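Local coordinates for protein hemoglobin component VII (Tokunagayusurika akamusi, PDB 1X46) that binds a b-type heme in a globin fold and, as expected for its family, probably carries or stores oxygen in midge larvae, at residues D28-F33 and L63-I68; S45-A48 and S54-D57; S17-I22 and V71-I76; N32-K35 and S40-K43. All coordinates share one frame; numbering follows the deposited sequence.

Contact 1: D28-F33 and L63-I68; sequences DILYNF and LHATRI. With HEM (protoporphyrin IX containing Fe), chain B.
Leu30 drives its forked end onto Ala65, His64 and Ile68 where the B and E helices of the globin fold cross. The axes of the two segments approach to 9.3 Å at 100°, and the CA atoms of Leu30 and Ala65 come within 5.7 Å, a closeness consistent with the small side chain of Ala65. With Leu30 CG trans to the backbone N (chi1 -173°), its two methyls split the work: CD2 lies against Ala65 CB at 3.9 Å and near the edge of the His64 ring, while CD1 meets CD1 of Ile68 at 3.7 Å, the two side chains crossing almost perpendicularly. His64 is the distal histidine; Phe44 packs against its ring edge-to-face, and His99 is the axial protein ligand of the iron. With an alanine in place of His64, the iron-bound water would probably lose its bond to NE2 and Leu30 CD2 part of its cover. His64 NE2 is hydrogen-bonded to that water at 2.7 Å, and the water O sits 2.1 Å from the heme FE.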
# COMPACT_ATOMS: atom_id res chain seq x y z
N ASP A 28 2.49 -12.67 1.87
CA ASP A 28 1.12 -12.80 2.37
C ASP A 28 0.32 -11.55 2.06
O ASP A 28 -0.89 -11.66 1.76
CB ASP A 28 1.07 -13.10 3.87
CG ASP A 28 1.58 -14.50 4.22
OD1 ASP A 28 1.60 -15.39 3.35
OD2 ASP A 28 2.00 -14.76 5.37
N ILE A 29 0.95 -10.37 2.11
CA ILE A 29 0.21 -9.15 1.78
C ILE A 29 -0.22 -9.20 0.31
O ILE A 29 -1.38 -8.89 -0.02
CB ILE A 29 1.11 -7.90 2.02
CG1 ILE A 29 1.29 -7.66 3.52
CG2 ILE A 29 0.50 -6.64 1.33
CD1 ILE A 29 2.45 -6.72 3.84
N LEU A 30 0.69 -9.59 -0.58
CA LEU A 30 0.33 -9.66 -2.00
C LEU A 30 -0.70 -10.72 -2.28
O LEU A 30 -1.64 -10.51 -3.08
CB LEU A 30 1.58 -9.85 -2.91
CG LEU A 30 1.35 -9.78 -4.42
CD1 LEU A 30 0.76 -8.41 -4.79
CD2 LEU A 30 2.68 -10.02 -5.18
N TYR A 31 -0.51 -11.90 -1.68
CA TYR A 31 -1.51 -12.94 -1.82
C TYR A 31 -2.89 -12.45 -1.36
O TYR A 31 -3.88 -12.68 -2.08
CB TYR A 31 -1.08 -14.18 -1.03
CG TYR A 31 -2.13 -15.26 -1.01
CD1 TYR A 31 -2.14 -16.25 -1.98
CD2 TYR A 31 -3.10 -15.29 -0.01
CE1 TYR A 31 -3.10 -17.25 -1.96
CE2 TYR A 31 -4.07 -16.29 0.01
CZ TYR A 31 -4.04 -17.26 -0.98
OH TYR A 31 -4.98 -18.28 -0.99
N ASN A 32 -2.94 -11.74 -0.23
CA ASN A 32 -4.23 -11.25 0.27
C ASN A 32 -4.87 -10.27 -0.71
O ASN A 32 -6.08 -10.30 -0.95
CB ASN A 32 -4.05 -10.62 1.62
CG ASN A 32 -5.35 -10.15 2.20
OD1 ASN A 32 -6.24 -10.96 2.50
ND2 ASN A 32 -5.47 -8.85 2.39
N PHE A 33 -4.06 -9.42 -1.30
CA PHE A 33 -4.55 -8.46 -2.28
C PHE A 33 -5.14 -9.17 -3.47
O PHE A 33 -6.29 -8.88 -3.84
CB PHE A 33 -3.41 -7.49 -2.66
CG PHE A 33 -3.77 -6.52 -3.77
CD1 PHE A 33 -4.96 -5.80 -3.73
CD2 PHE A 33 -2.92 -6.35 -4.88
CE1 PHE A 33 -5.30 -4.90 -4.76
CE2 PHE A 33 -3.25 -5.47 -5.92
CZ PHE A 33 -4.44 -4.72 -5.84
N LEU A 63 9.24 -11.69 -5.70
CA LEU A 63 9.91 -10.53 -6.29
C LEU A 63 8.96 -9.32 -6.34
O LEU A 63 9.31 -8.23 -5.86
CB LEU A 63 10.46 -10.88 -7.67
CG LEU A 63 11.05 -9.68 -8.44
CD1 LEU A 63 12.18 -8.93 -7.68
CD2 LEU A 63 11.53 -10.22 -9.81
N HIS A 64 7.75 -9.50 -6.87
CA HIS A 64 6.85 -8.37 -6.97
C HIS A 64 6.40 -7.89 -5.56
O HIS A 64 6.29 -6.69 -5.29
CB HIS A 64 5.62 -8.63 -7.83
CG HIS A 64 4.86 -7.38 -8.05
ND1 HIS A 64 5.39 -6.36 -8.81
CD2 HIS A 64 3.77 -6.88 -7.44
CE1 HIS A 64 4.59 -5.31 -8.73
NE2 HIS A 64 3.62 -5.59 -7.88
N ALA A 65 6.12 -8.86 -4.68
CA ALA A 65 5.73 -8.54 -3.32
C ALA A 65 6.79 -7.67 -2.63
O ALA A 65 6.47 -6.67 -1.97
CB ALA A 65 5.46 -9.84 -2.52
N THR A 66 8.05 -8.04 -2.83
CA THR A 66 9.17 -7.28 -2.28
C THR A 66 9.29 -5.89 -2.88
O THR A 66 9.59 -4.93 -2.15
CB THR A 66 10.46 -8.11 -2.46
OG1 THR A 66 10.29 -9.34 -1.77
CG2 THR A 66 11.68 -7.42 -1.76
N ARG A 67 9.07 -5.79 -4.19
CA ARG A 67 9.09 -4.47 -4.84
C ARG A 67 8.04 -3.53 -4.25
O ARG A 67 8.35 -2.36 -3.99
CB ARG A 67 8.86 -4.62 -6.35
CG ARG A 67 10.06 -5.23 -7.05
CD ARG A 67 9.81 -5.50 -8.54
NE ARG A 67 11.08 -5.77 -9.22
CZ ARG A 67 11.23 -6.51 -10.30
NH1 ARG A 67 10.18 -7.08 -10.91
NH2 ARG A 67 12.48 -6.67 -10.76
N ILE A 68 6.79 -4.00 -4.04
CA ILE A 68 5.71 -3.17 -3.50
C ILE A 68 6.11 -2.72 -2.11
O ILE A 68 6.03 -1.54 -1.77
CB ILE A 68 4.37 -3.95 -3.40
CG1 ILE A 68 3.83 -4.23 -4.80
CG2 ILE A 68 3.31 -3.13 -2.58
CD1 ILE A 68 2.59 -5.15 -4.79
CHA HEM B . 4.26 -2.57 -10.79
CHB HEM B . 4.36 -0.48 -6.42
CHC HEM B . -0.47 -0.67 -6.24
CHD HEM B . -0.60 -2.77 -10.59
C1A HEM B . 4.70 -2.05 -9.61
C2A HEM B . 6.09 -1.92 -9.23
C3A HEM B . 6.09 -1.35 -8.03
C4A HEM B . 4.75 -1.05 -7.62
CMA HEM B . 7.35 -0.99 -7.20
CAA HEM B . 7.31 -2.46 -10.03
CBA HEM B . 7.75 -1.62 -11.25
CGA HEM B . 8.28 -0.28 -10.80
O1A HEM B . 7.73 0.75 -11.23
O2A HEM B . 9.25 -0.24 -10.00
C1B HEM B . 3.08 -0.39 -5.96
C2B HEM B . 2.64 0.12 -4.68
C3B HEM B . 1.29 0.07 -4.63
C4B HEM B . 0.86 -0.47 -5.91
CMB HEM B . 3.62 0.61 -3.58
CAB HEM B . 0.28 0.46 -3.53
CBB HEM B . 0.60 1.08 -2.40
C1C HEM B . -0.95 -1.25 -7.38
C2C HEM B . -2.34 -1.51 -7.73
C3C HEM B . -2.37 -2.12 -8.92
C4C HEM B . -1.01 -2.24 -9.39
CMC HEM B . -3.55 -1.12 -6.85
CAC HEM B . -3.62 -2.59 -9.71
C1D HEM B . 0.68 -2.85 -11.05
C2D HEM B . 1.05 -3.41 -12.32
C3D HEM B . 2.54 -3.34 -12.39
C4D HEM B . 2.94 -2.78 -11.12
CMD HEM B . 0.08 -3.96 -13.39
CAD HEM B . 3.43 -3.82 -13.56
CBD HEM B . 3.67 -5.33 -13.48
CGD HEM B . 4.43 -5.81 -14.70
O1D HEM B . 5.11 -4.99 -15.36
O2D HEM B . 4.34 -7.02 -15.02
NA HEM B . 3.91 -1.50 -8.62
NB HEM B . 1.95 -0.77 -6.69
NC HEM B . -0.15 -1.70 -8.43
ND HEM B . 1.83 -2.46 -10.35
FE HEM B . 1.89 -1.60 -8.52
O HOH W 1 1.86 -3.49 -7.65

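Contact 2: S45-A48 and S54-D57; sequences SAFA and SLKD. With HEM (protoporphyrin IX containing Fe), chain B.
The backbones of Phe47 and Leu55 stay well apart, with 7.6 Å between their CA atoms, and Lys56, the first residue to leave helical phi/psi, ends the helix immediately after Leu55. This is the CD region of the globin fold: an irregular segment, 45-48, is packed against the end of the short D helix, 52-55. The join is mainly apolar and carried by two side chains. Leu55 brings both of its methyls to Phe47. CD2 comes in at the rim of the ring, near its plane, 3.6 Å from Phe47 CD1, while Leu55 CD1 touches the root of the side chain, 3.9 Å from Phe47 CB. Phe47 CG stands trans to the carbonyl carbon (chi1 -47°), a torsion that helps to place the CD1 edge of the ring beside these methyls. One face of the ring is covered by CB of the preceding Ala46, 3.8 Å above the plane and displaced toward the rim. Beyond this contact Phe47 also packs on His64, so the ring is a second-shell neighbour of the distal heme pocket, while Leu55 rests on Phe61 of helix 59-78. Two residues before Phe47, the chain reaches the heme directly: the backbone N of Ser45 donates to the propionate oxygen O2D at 3.2 Å, a bent hydrogen bond with an N-H...O angle of 139°.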
# COMPACT_ATOMS: atom_id res chain seq x y z
N SER A 45 1.85 -8.83 -15.83
CA SER A 45 2.45 -9.69 -16.84
C SER A 45 2.90 -11.04 -16.30
O SER A 45 2.74 -12.07 -16.97
CB SER A 45 3.64 -9.00 -17.53
OG SER A 45 3.21 -7.79 -18.12
N ALA A 46 3.43 -11.06 -15.08
CA ALA A 46 3.92 -12.29 -14.50
C ALA A 46 2.81 -13.16 -13.89
O ALA A 46 3.04 -14.33 -13.65
CB ALA A 46 5.01 -12.02 -13.43
N PHE A 47 1.65 -12.56 -13.62
CA PHE A 47 0.60 -13.26 -12.85
C PHE A 47 -0.73 -13.49 -13.55
O PHE A 47 -1.51 -14.33 -13.10
CB PHE A 47 0.37 -12.54 -11.51
CG PHE A 47 1.66 -12.20 -10.79
CD1 PHE A 47 2.64 -13.18 -10.56
CD2 PHE A 47 1.88 -10.91 -10.36
CE1 PHE A 47 3.84 -12.86 -9.89
CE2 PHE A 47 3.07 -10.56 -9.72
CZ PHE A 47 4.05 -11.54 -9.50
N ALA A 48 -0.99 -12.74 -14.62
CA ALA A 48 -2.30 -12.84 -15.28
C ALA A 48 -2.51 -14.26 -15.75
O ALA A 48 -1.62 -14.86 -16.36
CB ALA A 48 -2.39 -11.88 -16.44
N SER A 54 -0.78 -21.54 -6.99
CA SER A 54 0.49 -21.96 -7.60
C SER A 54 1.55 -20.88 -7.48
O SER A 54 2.73 -21.17 -7.35
CB SER A 54 0.28 -22.23 -9.10
OG SER A 54 -0.67 -23.26 -9.30
N LEU A 55 1.12 -19.63 -7.56
CA LEU A 55 2.08 -18.51 -7.52
C LEU A 55 2.77 -18.30 -6.16
O LEU A 55 3.95 -17.90 -6.11
CB LEU A 55 1.37 -17.22 -7.93
CG LEU A 55 1.06 -17.05 -9.41
CD1 LEU A 55 0.07 -15.89 -9.60
CD2 LEU A 55 2.33 -16.77 -10.23
N LYS A 56 2.06 -18.50 -5.06
CA LYS A 56 2.64 -18.32 -3.74
C LYS A 56 3.91 -19.24 -3.51
O LYS A 56 3.92 -20.40 -3.88
CB LYS A 56 1.57 -18.51 -2.65
CG LYS A 56 1.93 -17.86 -1.33
CD LYS A 56 0.77 -17.57 -0.35
CE LYS A 56 -0.23 -18.69 -0.21
NZ LYS A 56 -0.93 -18.65 1.12
N ASP A 57 4.96 -18.70 -2.91
CA ASP A 57 6.22 -19.41 -2.72
C ASP A 57 7.07 -19.57 -3.99
O ASP A 57 8.02 -20.34 -4.00
CB ASP A 57 6.04 -20.76 -2.00
CG ASP A 57 5.41 -20.58 -0.64
OD1 ASP A 57 6.04 -19.92 0.22
OD2 ASP A 57 4.29 -21.02 -0.35
CHA HEM B . 4.26 -2.57 -10.79
CHB HEM B . 4.36 -0.48 -6.42
CHC HEM B . -0.47 -0.67 -6.24
CHD HEM B . -0.60 -2.77 -10.59
C1A HEM B . 4.70 -2.05 -9.61
C2A HEM B . 6.09 -1.92 -9.23
C3A HEM B . 6.09 -1.35 -8.03
C4A HEM B . 4.75 -1.05 -7.62
CMA HEM B . 7.35 -0.99 -7.20
CAA HEM B . 7.31 -2.46 -10.03
CBA HEM B . 7.75 -1.62 -11.25
CGA HEM B . 8.28 -0.28 -10.80
O1A HEM B . 7.73 0.75 -11.23
O2A HEM B . 9.25 -0.24 -10.00
C1B HEM B . 3.08 -0.39 -5.96
C2B HEM B . 2.64 0.12 -4.68
C3B HEM B . 1.29 0.07 -4.63
C4B HEM B . 0.86 -0.47 -5.91
CMB HEM B . 3.62 0.61 -3.58
CAB HEM B . 0.28 0.46 -3.53
CBB HEM B . 0.60 1.08 -2.40
C1C HEM B . -0.95 -1.25 -7.38
C2C HEM B . -2.34 -1.51 -7.73
C3C HEM B . -2.37 -2.12 -8.92
C4C HEM B . -1.01 -2.24 -9.39
CMC HEM B . -3.55 -1.12 -6.85
CAC HEM B . -3.62 -2.59 -9.71
C1D HEM B . 0.68 -2.85 -11.05
C2D HEM B . 1.05 -3.41 -12.32
C3D HEM B . 2.54 -3.34 -12.39
C4D HEM B . 2.94 -2.78 -11.12
CMD HEM B . 0.08 -3.96 -13.39
CAD HEM B . 3.43 -3.82 -13.56
CBD HEM B . 3.67 -5.33 -13.48
CGD HEM B . 4.43 -5.81 -14.70
O1D HEM B . 5.11 -4.99 -15.36
O2D HEM B . 4.34 -7.02 -15.02
NA HEM B . 3.91 -1.50 -8.62
NB HEM B . 1.95 -0.77 -6.69
NC HEM B . -0.15 -1.70 -8.43
ND HEM B . 1.83 -2.46 -10.35
FE HEM B . 1.89 -1.60 -8.52
O HOH W 1 1.86 -3.49 -7.65

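Contact 3: S17-I22 and V71-I76; sequences SSWAQI and VINEAI. With HEM (protoporphyrin IX containing Fe), chain B.
Trp19 reaches from helix 9-20 to helix 59-78 and meets three side chains there, joining the A and E helices of the globin fold. Its CG is trans to the backbone N (chi1 178°), which carries the indole away from its own helix and across to Ile72, Asn73 and Ile76. The two isoleucines, one helical turn apart, lie beneath the same face of the indole and divide its rings between them. Ile76 CD1 makes a CH-pi contact 3.7 Å from the centroid of the five-membered ring. Ile72 CG2 does likewise below the six-membered ring, its closest approach being 3.5 Å to Trp19 CZ2. The other branch of Ile72 turns toward the cofactor, with CG1 3.9 Å from the heme methyl CMB, so that one residue connects the indole with the heme. Asn73 comes in at the indole edge: NE1 donates to OD1 at 2.7 Å, with the oxygen close to the ring plane and the donor in the carbonyl plane, although the N-H...O angle of 141° is well short of straight. Ring and amide planes stand 74° apart. A leucine in place of Trp19 would probably leave Asn73 OD1 without this donor and a gap over Ile72 and Ile76. Trp135 of helix 129-146 also touches Trp19. The chemistry thus combines a broad apolar face with one directional bond, which should fix how the indole is turned against helix 59-78.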
# COMPACT_ATOMS: atom_id res chain seq x y z
N SER A 17 4.17 1.66 13.56
CA SER A 17 4.25 0.49 14.44
C SER A 17 3.42 -0.69 13.96
O SER A 17 3.87 -1.83 14.04
CB SER A 17 3.92 0.83 15.89
OG SER A 17 2.66 1.45 16.02
N SER A 18 2.23 -0.43 13.42
CA SER A 18 1.42 -1.51 12.89
C SER A 18 2.01 -2.06 11.58
O SER A 18 1.98 -3.26 11.32
CB SER A 18 -0.06 -1.07 12.75
OG SER A 18 -0.22 0.02 11.86
N TRP A 19 2.59 -1.17 10.77
CA TRP A 19 3.33 -1.60 9.59
C TRP A 19 4.48 -2.54 9.94
O TRP A 19 4.71 -3.54 9.25
CB TRP A 19 3.82 -0.38 8.81
CG TRP A 19 4.64 -0.77 7.61
CD1 TRP A 19 5.97 -0.47 7.40
CD2 TRP A 19 4.20 -1.49 6.45
NE1 TRP A 19 6.37 -0.97 6.18
CE2 TRP A 19 5.30 -1.60 5.58
CE3 TRP A 19 2.97 -2.05 6.06
CZ2 TRP A 19 5.22 -2.28 4.34
CZ3 TRP A 19 2.89 -2.71 4.83
CH2 TRP A 19 4.01 -2.82 3.99
N ALA A 20 5.21 -2.17 10.98
CA ALA A 20 6.34 -3.00 11.42
C ALA A 20 5.92 -4.43 11.78
O ALA A 20 6.73 -5.36 11.72
CB ALA A 20 7.06 -2.32 12.60
N GLN A 21 4.64 -4.61 12.12
CA GLN A 21 4.11 -5.92 12.48
C GLN A 21 3.83 -6.80 11.24
O GLN A 21 3.70 -8.02 11.37
CB GLN A 21 2.81 -5.77 13.28
CG GLN A 21 2.99 -5.21 14.68
CD GLN A 21 1.78 -5.50 15.57
OE1 GLN A 21 1.47 -6.68 15.83
NE2 GLN A 21 1.10 -4.45 16.00
N ILE A 22 3.72 -6.19 10.06
CA ILE A 22 3.40 -6.94 8.84
C ILE A 22 4.40 -6.79 7.72
O ILE A 22 4.29 -7.47 6.70
CB ILE A 22 1.96 -6.58 8.35
CG1 ILE A 22 1.89 -5.12 7.87
CG2 ILE A 22 0.93 -6.86 9.47
CD1 ILE A 22 0.66 -4.89 6.99
N VAL A 71 8.75 0.04 -1.59
CA VAL A 71 8.26 1.42 -1.75
C VAL A 71 7.43 1.82 -0.53
O VAL A 71 7.59 2.92 -0.01
CB VAL A 71 7.41 1.53 -3.03
CG1 VAL A 71 6.74 2.92 -3.12
CG2 VAL A 71 8.28 1.30 -4.24
N ILE A 72 6.56 0.95 -0.06
CA ILE A 72 5.79 1.31 1.14
C ILE A 72 6.70 1.58 2.33
O ILE A 72 6.49 2.55 3.05
CB ILE A 72 4.72 0.22 1.48
CG1 ILE A 72 3.74 0.06 0.32
CG2 ILE A 72 3.94 0.60 2.76
CD1 ILE A 72 2.69 -1.08 0.47
N ASN A 73 7.69 0.71 2.53
CA ASN A 73 8.67 0.87 3.60
C ASN A 73 9.33 2.23 3.54
O ASN A 73 9.48 2.90 4.58
CB ASN A 73 9.78 -0.15 3.45
CG ASN A 73 9.45 -1.49 4.02
OD1 ASN A 73 8.40 -1.70 4.63
ND2 ASN A 73 10.37 -2.43 3.81
N GLU A 74 9.80 2.62 2.35
CA GLU A 74 10.44 3.91 2.21
C GLU A 74 9.48 5.04 2.50
O GLU A 74 9.83 6.02 3.18
CB GLU A 74 11.07 4.12 0.84
CG GLU A 74 11.93 5.38 0.84
CD GLU A 74 12.61 5.71 -0.47
OE1 GLU A 74 12.32 5.08 -1.51
OE2 GLU A 74 13.42 6.66 -0.44
N ALA A 75 8.27 4.96 1.94
CA ALA A 75 7.32 6.05 2.16
C ALA A 75 7.03 6.19 3.65
O ALA A 75 6.99 7.31 4.19
CB ALA A 75 6.02 5.79 1.37
N ILE A 76 6.82 5.08 4.33
CA ILE A 76 6.45 5.16 5.72
C ILE A 76 7.64 5.70 6.53
O ILE A 76 7.45 6.52 7.43
CB ILE A 76 5.83 3.82 6.23
CG1 ILE A 76 4.45 3.64 5.59
CG2 ILE A 76 5.71 3.80 7.77
CD1 ILE A 76 3.83 2.22 5.84
CHA HEM B . 4.26 -2.57 -10.79
CHB HEM B . 4.36 -0.48 -6.42
CHC HEM B . -0.47 -0.67 -6.24
CHD HEM B . -0.60 -2.77 -10.59
C1A HEM B . 4.70 -2.05 -9.61
C2A HEM B . 6.09 -1.92 -9.23
C3A HEM B . 6.09 -1.35 -8.03
C4A HEM B . 4.75 -1.05 -7.62
CMA HEM B . 7.35 -0.99 -7.20
CAA HEM B . 7.31 -2.46 -10.03
CBA HEM B . 7.75 -1.62 -11.25
CGA HEM B . 8.28 -0.28 -10.80
O1A HEM B . 7.73 0.75 -11.23
O2A HEM B . 9.25 -0.24 -10.00
C1B HEM B . 3.08 -0.39 -5.96
C2B HEM B . 2.64 0.12 -4.68
C3B HEM B . 1.29 0.07 -4.63
C4B HEM B . 0.86 -0.47 -5.91
CMB HEM B . 3.62 0.61 -3.58
CAB HEM B . 0.28 0.46 -3.53
CBB HEM B . 0.60 1.08 -2.40
C1C HEM B . -0.95 -1.25 -7.38
C2C HEM B . -2.34 -1.51 -7.73
C3C HEM B . -2.37 -2.12 -8.92
C4C HEM B . -1.01 -2.24 -9.39
CMC HEM B . -3.55 -1.12 -6.85
CAC HEM B . -3.62 -2.59 -9.71
C1D HEM B . 0.68 -2.85 -11.05
C2D HEM B . 1.05 -3.41 -12.32
C3D HEM B . 2.54 -3.34 -12.39
C4D HEM B . 2.94 -2.78 -11.12
CMD HEM B . 0.08 -3.96 -13.39
CAD HEM B . 3.43 -3.82 -13.56
CBD HEM B . 3.67 -5.33 -13.48
CGD HEM B . 4.43 -5.81 -14.70
O1D HEM B . 5.11 -4.99 -15.36
O2D HEM B . 4.34 -7.02 -15.02
NA HEM B . 3.91 -1.50 -8.62
NB HEM B . 1.95 -0.77 -6.69
NC HEM B . -0.15 -1.70 -8.43
ND HEM B . 1.83 -2.46 -10.35
FE HEM B . 1.89 -1.60 -8.52
O HOH W 1 1.86 -3.49 -7.65

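Contact 4: N32-K35 and S40-K43; sequences NFFK and SQAK. With HEM (protoporphyrin IX containing Fe), chain B.
Phe34 and Gln41 are brought together by unlike first torsions: the phenylalanine has CG trans to its carbonyl carbon (chi1 -74°), whereas the glutamine has CG trans to its backbone N (chi1 -177°) and runs on extended beyond it. In this arrangement Gln41 passes across the Phe34 ring at roughly a right angle. Its CB makes a CH-pi contact over one face, 3.8 Å from the ring centroid, CG follows at 3.9 Å from Phe34 CD2, and the amide ends beside Phe34 CB, its plane turned 42° from that of the ring. Both polar ends of this amide are engaged. OE1 accepts from a water at 2.8 Å, which also donates to Phe34 O at 2.8 Å and so ties the glutamine to the backbone of the preceding helix, while NE2 is hydrogen-bonded to Phe47 O in the loop that follows. Alongside, Phe33 sets the end of its ring against Ser40, with CZ 3.7 Å from Ser40 CB. Lys43 continues the wall of the heme pocket, its backbone O lying 3.5 Å from the heme methyl CMD. The contact forms the tight corner between the B and C helices of the globin fold, 26-36 and 38-41. Around it, Phe44 meets the Phe34 ring edge-to-face, Leu52 of helix 52-55 touches both Phe34 and Gln41, and helix 106-123 meets Phe33 through Phe112 and Ser40 through Glu111.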
# COMPACT_ATOMS: atom_id res chain seq x y z
N ASN A 32 -2.94 -11.74 -0.23
CA ASN A 32 -4.23 -11.25 0.27
C ASN A 32 -4.87 -10.27 -0.71
O ASN A 32 -6.08 -10.30 -0.95
CB ASN A 32 -4.05 -10.62 1.62
CG ASN A 32 -5.35 -10.15 2.20
OD1 ASN A 32 -6.24 -10.96 2.50
ND2 ASN A 32 -5.47 -8.85 2.39
N PHE A 33 -4.06 -9.42 -1.30
CA PHE A 33 -4.55 -8.46 -2.28
C PHE A 33 -5.14 -9.17 -3.47
O PHE A 33 -6.29 -8.88 -3.84
CB PHE A 33 -3.41 -7.49 -2.66
CG PHE A 33 -3.77 -6.52 -3.77
CD1 PHE A 33 -4.96 -5.80 -3.73
CD2 PHE A 33 -2.92 -6.35 -4.88
CE1 PHE A 33 -5.30 -4.90 -4.76
CE2 PHE A 33 -3.25 -5.47 -5.92
CZ PHE A 33 -4.44 -4.72 -5.84
N PHE A 34 -4.41 -10.12 -4.08
CA PHE A 34 -4.92 -10.79 -5.26
C PHE A 34 -6.10 -11.71 -4.93
O PHE A 34 -6.99 -11.86 -5.77
CB PHE A 34 -3.78 -11.61 -5.91
CG PHE A 34 -2.74 -10.77 -6.64
CD1 PHE A 34 -2.98 -9.44 -7.00
CD2 PHE A 34 -1.55 -11.36 -7.01
CE1 PHE A 34 -2.02 -8.71 -7.68
CE2 PHE A 34 -0.58 -10.66 -7.71
CZ PHE A 34 -0.79 -9.34 -8.05
N LYS A 35 -6.10 -12.33 -3.75
CA LYS A 35 -7.25 -13.17 -3.33
C LYS A 35 -8.50 -12.30 -3.23
O LYS A 35 -9.58 -12.72 -3.70
CB LYS A 35 -6.94 -13.91 -2.02
CG LYS A 35 -7.98 -14.95 -1.63
CD LYS A 35 -7.78 -16.27 -2.40
CE LYS A 35 -8.70 -17.36 -1.85
NZ LYS A 35 -9.90 -17.59 -2.70
N SER A 40 -7.42 -7.51 -10.22
CA SER A 40 -6.14 -6.80 -10.20
C SER A 40 -4.98 -7.68 -10.66
O SER A 40 -4.09 -7.23 -11.37
CB SER A 40 -5.90 -6.29 -8.80
OG SER A 40 -6.93 -5.39 -8.52
N GLN A 41 -4.98 -8.94 -10.24
CA GLN A 41 -3.95 -9.89 -10.70
C GLN A 41 -3.91 -10.02 -12.22
O GLN A 41 -2.83 -10.25 -12.80
CB GLN A 41 -4.21 -11.25 -10.06
CG GLN A 41 -3.14 -12.30 -10.41
CD GLN A 41 -3.49 -13.68 -9.91
OE1 GLN A 41 -4.08 -13.82 -8.82
NE2 GLN A 41 -3.15 -14.70 -10.68
N ALA A 42 -5.07 -9.89 -12.88
CA ALA A 42 -5.15 -9.98 -14.32
C ALA A 42 -4.38 -8.86 -15.06
O ALA A 42 -4.18 -8.95 -16.27
CB ALA A 42 -6.63 -9.96 -14.77
N LYS A 43 -3.96 -7.83 -14.34
CA LYS A 43 -3.19 -6.74 -14.96
C LYS A 43 -1.69 -7.03 -15.03
O LYS A 43 -0.94 -6.34 -15.76
CB LYS A 43 -3.42 -5.44 -14.19
CG LYS A 43 -4.88 -5.06 -14.09
CD LYS A 43 -5.05 -3.62 -13.67
CE LYS A 43 -6.51 -3.26 -13.56
NZ LYS A 43 -7.03 -2.87 -14.89
CHA HEM B . 4.26 -2.57 -10.79
CHB HEM B . 4.36 -0.48 -6.42
CHC HEM B . -0.47 -0.67 -6.24
CHD HEM B . -0.60 -2.77 -10.59
C1A HEM B . 4.70 -2.05 -9.61
C2A HEM B . 6.09 -1.92 -9.23
C3A HEM B . 6.09 -1.35 -8.03
C4A HEM B . 4.75 -1.05 -7.62
CMA HEM B . 7.35 -0.99 -7.20
CAA HEM B . 7.31 -2.46 -10.03
CBA HEM B . 7.75 -1.62 -11.25
CGA HEM B . 8.28 -0.28 -10.80
O1A HEM B . 7.73 0.75 -11.23
O2A HEM B . 9.25 -0.24 -10.00
C1B HEM B . 3.08 -0.39 -5.96
C2B HEM B . 2.64 0.12 -4.68
C3B HEM B . 1.29 0.07 -4.63
C4B HEM B . 0.86 -0.47 -5.91
CMB HEM B . 3.62 0.61 -3.58
CAB HEM B . 0.28 0.46 -3.53
CBB HEM B . 0.60 1.08 -2.40
C1C HEM B . -0.95 -1.25 -7.38
C2C HEM B . -2.34 -1.51 -7.73
C3C HEM B . -2.37 -2.12 -8.92
C4C HEM B . -1.01 -2.24 -9.39
CMC HEM B . -3.55 -1.12 -6.85
CAC HEM B . -3.62 -2.59 -9.71
C1D HEM B . 0.68 -2.85 -11.05
C2D HEM B . 1.05 -3.41 -12.32
C3D HEM B . 2.54 -3.34 -12.39
C4D HEM B . 2.94 -2.78 -11.12
CMD HEM B . 0.08 -3.96 -13.39
CAD HEM B . 3.43 -3.82 -13.56
CBD HEM B . 3.67 -5.33 -13.48
CGD HEM B . 4.43 -5.81 -14.70
O1D HEM B . 5.11 -4.99 -15.36
O2D HEM B . 4.34 -7.02 -15.02
NA HEM B . 3.91 -1.50 -8.62
NB HEM B . 1.95 -0.77 -6.69
NC HEM B . -0.15 -1.70 -8.43
ND HEM B . 1.83 -2.46 -10.35
FE HEM B . 1.89 -1.60 -8.52
O HOH W 2 -6.62 -13.97 -7.54
O HOH W 1 1.86 -3.49 -7.65

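Overall arrangement
From the N terminus, helix 9-20 opens the longest loop, which contact 3 closes against the far part of helix 59-78. Nested inside it, helix 26-36 begins both contact 1 and contact 4. Contact 4 closes first, at the turn into helix 38-41; contact 2 then closes a second short loop in series with it, and contact 1 encloses contact 2 by returning to helix 59-78. The centres of contacts 1, 2 and 4 lie about 10 Å from one another, Phe47 touching residues of both others, whereas contact 3 lies on the opposite side of the chain's centre from contact 4. All four border the heme, and helix 59-78 joins contacts 1 and 3.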